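Local coordinates for protein time interval measuring enzyme TIME (Bombyx mori, PDB 2E47) that probably disproportionates superoxide radicals into hydrogen peroxide and oxygen, as a copper- and zinc-binding member of the Cu-Zn superoxide dismutase family, at residues F25-D30 and Q107-G112; K32-G37 and R100-D105. All coordinates share one frame; numbering follows the deposited sequence.

Contact 1. Residues F25-D30 and Q107-G112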
loop_
_atom_site.group_PDB
_atom_site.type_symbol
_atom_site.label_atom_id
_atom_site.label_comp_id
_atom_site.label_asym_id
_atom_site.label_seq_id
_atom_site.Cartn_x
_atom_site.Cartn_y
_atom_site.Cartn_z
ATOM N N PHE A 25 4.156 3.453 11.434
ATOM C CA PHE A 25 4.395 2.265 12.282
ATOM C C PHE A 25 5.881 2.146 12.430
ATOM O O PHE A 25 6.554 2.054 11.432
ATOM C CB PHE A 25 3.902 1.022 11.548
ATOM C CG PHE A 25 2.423 1.051 11.223
ATOM C CD1 PHE A 25 1.520 0.377 12.053
ATOM C CD2 PHE A 25 1.946 1.753 10.130
ATOM C CE1 PHE A 25 0.168 0.400 11.782
ATOM C CE2 PHE A 25 0.572 1.802 9.821
ATOM C CZ PHE A 25 -0.324 1.106 10.637
ATOM N N THR A 26 6.408 2.073 13.639
ATOM C CA THR A 26 7.842 2.043 13.820
ATOM C C THR A 26 8.134 1.001 14.860
ATOM O O THR A 26 7.454 0.930 15.887
ATOM C CB THR A 26 8.365 3.451 14.262
ATOM O OG1 THR A 26 7.781 3.770 15.509
ATOM C CG2 THR A 26 7.786 4.506 13.402
ATOM N N GLN A 27 9.099 0.146 14.570
ATOM C CA GLN A 27 9.398 -0.961 15.414
ATOM C C GLN A 27 10.173 -0.375 16.594
ATOM O O GLN A 27 10.956 0.538 16.411
ATOM C CB GLN A 27 10.237 -2.010 14.642
ATOM C CG GLN A 27 10.405 -3.341 15.427
ATOM C CD GLN A 27 10.297 -4.614 14.557
ATOM O OE1 GLN A 27 9.632 -4.647 13.509
ATOM N NE2 GLN A 27 10.913 -5.693 15.041
ATOM N N VAL A 28 9.865 -0.829 17.799
ATOM C CA VAL A 28 10.534 -0.341 18.992
ATOM C C VAL A 28 11.077 -1.560 19.769
ATOM O O VAL A 28 11.014 -2.701 19.290
ATOM C CB VAL A 28 9.625 0.632 19.874
ATOM C CG1 VAL A 28 9.309 1.921 19.167
ATOM C CG2 VAL A 28 8.333 0.010 20.302
ATOM N N GLN A 29 11.554 -1.312 20.986
ATOM C CA GLN A 29 12.104 -2.349 21.865
ATOM C C GLN A 29 11.268 -3.635 21.987
ATOM O O GLN A 29 10.029 -3.619 22.129
ATOM C CB GLN A 29 12.446 -1.755 23.246
ATOM C CG GLN A 29 13.113 -0.321 23.192
ATOM C CD GLN A 29 12.154 0.806 22.637
ATOM O OE1 GLN A 29 12.564 1.680 21.829
ATOM N NE2 GLN A 29 10.883 0.786 23.097
ATOM N N ASP A 30 11.985 -4.749 21.863
ATOM C CA ASP A 30 11.448 -6.097 21.983
ATOM C C ASP A 30 10.429 -6.471 20.913
ATOM O O ASP A 30 9.583 -7.335 21.106
ATOM C CB ASP A 30 10.997 -6.355 23.432
ATOM C CG ASP A 30 12.151 -6.048 24.476
ATOM O OD1 ASP A 30 13.253 -6.675 24.394
ATOM O OD2 ASP A 30 11.968 -5.169 25.369
ATOM N N GLN A 107 1.176 -7.175 19.058
ATOM C CA GLN A 107 0.835 -8.278 18.147
ATOM C C GLN A 107 1.310 -8.051 16.685
ATOM O O GLN A 107 1.843 -8.965 16.049
ATOM C CB GLN A 107 -0.693 -8.495 18.169
ATOM C CG GLN A 107 -1.171 -9.867 18.524
ATOM C CD GLN A 107 -0.586 -10.266 19.822
ATOM O OE1 GLN A 107 -0.756 -9.570 20.812
ATOM N NE2 GLN A 107 0.190 -11.333 19.821
ATOM N N ILE A 108 1.079 -6.853 16.143
ATOM C CA ILE A 108 1.517 -6.533 14.806
ATOM C C ILE A 108 3.060 -6.483 14.702
ATOM O O ILE A 108 3.751 -6.180 15.671
ATOM C CB ILE A 108 0.905 -5.180 14.299
ATOM C CG1 ILE A 108 1.274 -4.004 15.211
ATOM C CG2 ILE A 108 -0.673 -5.275 14.162
ATOM C CD1 ILE A 108 0.849 -2.561 14.659
ATOM N N SER A 109 3.560 -6.684 13.507
ATOM C CA SER A 109 4.960 -6.582 13.240
ATOM C C SER A 109 5.109 -6.021 11.798
ATOM O O SER A 109 4.162 -6.009 10.977
ATOM C CB SER A 109 5.599 -7.975 13.304
ATOM O OG SER A 109 7.021 -7.908 13.201
ATOM N N LEU A 110 6.320 -5.587 11.506
ATOM C CA LEU A 110 6.684 -5.069 10.210
ATOM C C LEU A 110 7.171 -6.179 9.276
ATOM O O LEU A 110 7.221 -5.993 8.066
ATOM C CB LEU A 110 7.713 -3.965 10.383
ATOM C CG LEU A 110 7.139 -2.678 11.027
ATOM C CD1 LEU A 110 8.078 -1.585 10.634
ATOM C CD2 LEU A 110 5.724 -2.316 10.643
ATOM N N SER A 111 7.453 -7.357 9.835
ATOM C CA SER A 111 7.805 -8.545 9.035
ATOM C C SER A 111 7.357 -9.836 9.746
ATOM O O SER A 111 6.777 -9.791 10.826
ATOM C CB SER A 111 9.319 -8.584 8.732
ATOM O OG SER A 111 10.075 -8.695 9.924
ATOM N N GLY A 112 7.578 -10.978 9.114
ATOM C CA GLY A 112 7.201 -12.261 9.723
ATOM C C GLY A 112 5.747 -12.566 9.465
ATOM O O GLY A 112 5.085 -11.884 8.664
#
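Phe25 and Leu110 supply most of the apolar surface that joins the end of strand 20-27 to the loop running through 107-112. Leu110 reaches the strand with both methyls: CD2 lies 3.9 Å from CB of Phe25, at the root of the side chain and not on the ring, while CD1 sits 4.0 Å from the carbonyl O of the same residue. The ring itself is met by Ile108. With chi1 of Phe25 at -60°, CG stands anti to the carbonyl carbon, and the ring offers its edge to the isoleucine, whose CD1 comes to 4.0 Å from CD1 of Phe25, near the ring plane. The isoleucine chain arrives roughly perpendicular to that of the phenylalanine.

This is packing inside the Greek-key beta-barrel of the Cu-Zn superoxide dismutases, where a long loop after strand 98-105 covers one end of the barrel. Ile116 from that loop and Val33 from the next strand both touch Phe25 and Ile108, extending the apolar cluster.

Toward the surface Gln27 lays its amide oxygen against the aliphatic part of Leu110, OE1 of Gln27 lying 3.7 Å from CB of Leu110, and the two side chains run antiparallel alongside one another. Within the loop, OG of Ser109 donates a 3.0 Å hydrogen bond to the carbonyl O of Ser111, with the donor tilted 24° from the carbonyl plane.

Contact 2. Residues K32-G37 and R100-D105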
loop_
_atom_site.group_PDB
_atom_site.type_symbol
_atom_site.label_atom_id
_atom_site.label_comp_id
_atom_site.label_asym_id
_atom_site.label_seq_id
_atom_site.Cartn_x
_atom_site.Cartn_y
_atom_site.Cartn_z
ATOM N N LYS A 32 7.971 -4.766 19.458
ATOM C CA LYS A 32 6.624 -4.143 19.397
ATOM C C LYS A 32 6.579 -3.001 18.377
ATOM O O LYS A 32 7.625 -2.539 17.930
ATOM C CB LYS A 32 6.207 -3.630 20.780
ATOM C CG LYS A 32 6.061 -4.755 21.836
ATOM C CD LYS A 32 6.330 -4.164 23.201
ATOM C CE LYS A 32 5.271 -4.565 24.220
ATOM N NZ LYS A 32 5.213 -6.045 24.464
ATOM N N VAL A 33 5.384 -2.499 18.085
ATOM C CA VAL A 33 5.275 -1.470 17.053
ATOM C C VAL A 33 4.644 -0.218 17.627
ATOM O O VAL A 33 3.589 -0.286 18.248
ATOM C CB VAL A 33 4.586 -2.033 15.764
ATOM C CG1 VAL A 33 4.242 -0.919 14.689
ATOM C CG2 VAL A 33 5.506 -3.142 15.131
ATOM N N HIS A 34 5.322 0.928 17.465
ATOM C CA HIS A 34 4.741 2.185 17.880
ATOM C C HIS A 34 3.957 2.691 16.684
ATOM O O HIS A 34 4.524 2.953 15.591
ATOM C CB HIS A 34 5.859 3.160 18.267
ATOM C CG HIS A 34 5.378 4.383 18.960
ATOM N ND1 HIS A 34 6.187 5.486 19.165
ATOM C CD2 HIS A 34 4.189 4.679 19.533
ATOM C CE1 HIS A 34 5.503 6.415 19.816
ATOM N NE2 HIS A 34 4.289 5.946 20.058
ATOM N N VAL A 35 2.656 2.858 16.883
ATOM C CA VAL A 35 1.717 3.433 15.895
ATOM C C VAL A 35 1.395 4.874 16.245
ATOM O O VAL A 35 0.953 5.159 17.339
ATOM C CB VAL A 35 0.399 2.588 15.921
ATOM C CG1 VAL A 35 -0.629 3.011 14.839
ATOM C CG2 VAL A 35 0.728 1.070 15.792
ATOM N N GLN A 36 1.626 5.827 15.367
ATOM C CA GLN A 36 1.274 7.195 15.705
ATOM C C GLN A 36 0.747 8.003 14.514
ATOM O O GLN A 36 1.011 7.689 13.369
ATOM C CB GLN A 36 2.450 7.923 16.404
ATOM C CG GLN A 36 3.833 7.452 16.035
ATOM C CD GLN A 36 4.998 8.220 16.688
ATOM O OE1 GLN A 36 4.849 9.151 17.560
ATOM N NE2 GLN A 36 6.186 7.802 16.292
ATOM N N GLY A 37 0.031 9.078 14.772
ATOM C CA GLY A 37 -0.347 9.951 13.684
ATOM C C GLY A 37 -1.564 10.701 14.107
ATOM O O GLY A 37 -1.861 10.802 15.320
ATOM N N ARG A 100 -5.593 12.119 17.657
ATOM C CA ARG A 100 -4.193 11.881 17.889
ATOM C C ARG A 100 -4.071 10.393 18.169
ATOM O O ARG A 100 -4.650 9.905 19.116
ATOM C CB ARG A 100 -3.753 12.667 19.156
ATOM C CG ARG A 100 -2.291 13.149 19.171
ATOM C CD ARG A 100 -1.233 12.075 19.188
ATOM N NE ARG A 100 -0.356 12.211 18.007
ATOM C CZ ARG A 100 0.831 11.614 17.801
ATOM N NH1 ARG A 100 1.462 11.817 16.650
ATOM N NH2 ARG A 100 1.386 10.817 18.698
ATOM N N ILE A 101 -3.378 9.658 17.314
ATOM C CA ILE A 101 -3.083 8.264 17.589
ATOM C C ILE A 101 -1.671 8.082 18.193
ATOM O O ILE A 101 -0.668 8.588 17.663
ATOM C CB ILE A 101 -3.197 7.438 16.290
ATOM C CG1 ILE A 101 -4.602 7.574 15.689
ATOM C CG2 ILE A 101 -2.831 5.958 16.534
ATOM C CD1 ILE A 101 -4.578 7.137 14.217
ATOM N N ASP A 102 -1.577 7.358 19.297
ATOM C CA ASP A 102 -0.292 7.137 19.904
ATOM C C ASP A 102 -0.335 5.918 20.784
ATOM O O ASP A 102 -0.746 5.963 21.956
ATOM C CB ASP A 102 0.131 8.361 20.698
ATOM C CG ASP A 102 1.563 8.238 21.259
ATOM O OD1 ASP A 102 2.063 9.202 21.914
ATOM O OD2 ASP A 102 2.197 7.178 21.046
ATOM N N LEU A 103 0.115 4.801 20.238
ATOM C CA LEU A 103 -0.019 3.559 20.974
ATOM C C LEU A 103 1.069 2.614 20.585
ATOM O O LEU A 103 1.694 2.745 19.517
ATOM C CB LEU A 103 -1.376 2.914 20.751
ATOM C CG LEU A 103 -1.648 2.436 19.313
ATOM C CD1 LEU A 103 -1.108 1.045 18.898
ATOM C CD2 LEU A 103 -3.145 2.457 19.041
ATOM N N VAL A 104 1.319 1.683 21.484
ATOM C CA VAL A 104 2.275 0.655 21.229
ATOM C C VAL A 104 1.481 -0.645 21.161
ATOM O O VAL A 104 0.650 -0.873 22.017
ATOM C CB VAL A 104 3.309 0.617 22.338
ATOM C CG1 VAL A 104 4.208 -0.585 22.182
ATOM C CG2 VAL A 104 4.130 1.961 22.298
ATOM N N ASP A 105 1.725 -1.472 20.144
ATOM C CA ASP A 105 1.010 -2.729 19.987
ATOM C C ASP A 105 2.002 -3.907 19.987
ATOM O O ASP A 105 3.033 -3.873 19.332
ATOM C CB ASP A 105 0.201 -2.740 18.700
ATOM C CG ASP A 105 -0.817 -3.909 18.646
ATOM O OD1 ASP A 105 -0.488 -4.973 18.069
ATOM O OD2 ASP A 105 -1.957 -3.781 19.197
#
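His34 reaches across to Asp102 between two antiparallel neighbours of the Greek-key beta-barrel, strands 33-40 and 98-105. In the register His34 is paired with Val104, so its ring extends one pair along, to the aspartate opposite Gln36. Both side chains have CG anti to the backbone N (chi1 -169° in His34), which swings the imidazole toward the neighbouring strand, edge first. NE2 of His34 donates a nearly straight 2.6 Å hydrogen bond to OD2 of Asp102, within the ring plane and on the syn side of the carboxylate but 25° out of the carboxylate plane; the two flat groups are turned 40° apart. At the same ring edge CD2 of His34 approaches the carbonyl O of Leu103 at 3.2 Å, and CG of Gln36 covers one ring face. The carboxylate would tend to favour a protonated imidazole, the nearby Arg100 guanidinium to oppose it.

On the other face of the sheet, Val35 and Leu103 lie side by side and point the same way, with CG2 of Val35 3.6 Å from CD1 of Leu103; CG2 of Ile101 meets CG1 of Val35 at 4.1 Å. Asp105 belongs to this buried face too, but its carboxylate turns to Arg83 in a salt bridge and to the backbone N of Gln107 and Ile108.

Backbone hydrogen bonds pair Val33 with Asp105, Val35 with Leu103 and Gly37 with Ile101. At the far end the backbone N of Gly37 lies over one face of the Arg100 guanidinium, 3.6 Å from NH1 of Arg100.

How the contacts relate
From the N terminus, strand 20-27 supplies the first side of contact 1, and a short turn leads into strand 33-40, the first side of contact 2. The chain then passes through the metal-binding region before it returns to close contact 2, with 62 residues between segments 32-37 and 100-105. Shortly afterwards, 107-112 closes contact 1, so the smaller loop lies wholly within the larger one. The two contacts adjoin: Thr26 O and His34 N, 2.7 Å apart, probably form a hydrogen bond between neighbouring strands, and CG1 of Val28 packs 3.8 Å from CB of His34. Together they tie three neighbouring strands of the sheet, 20-27, 33-40 and 98-105, to the loop at the barrel end.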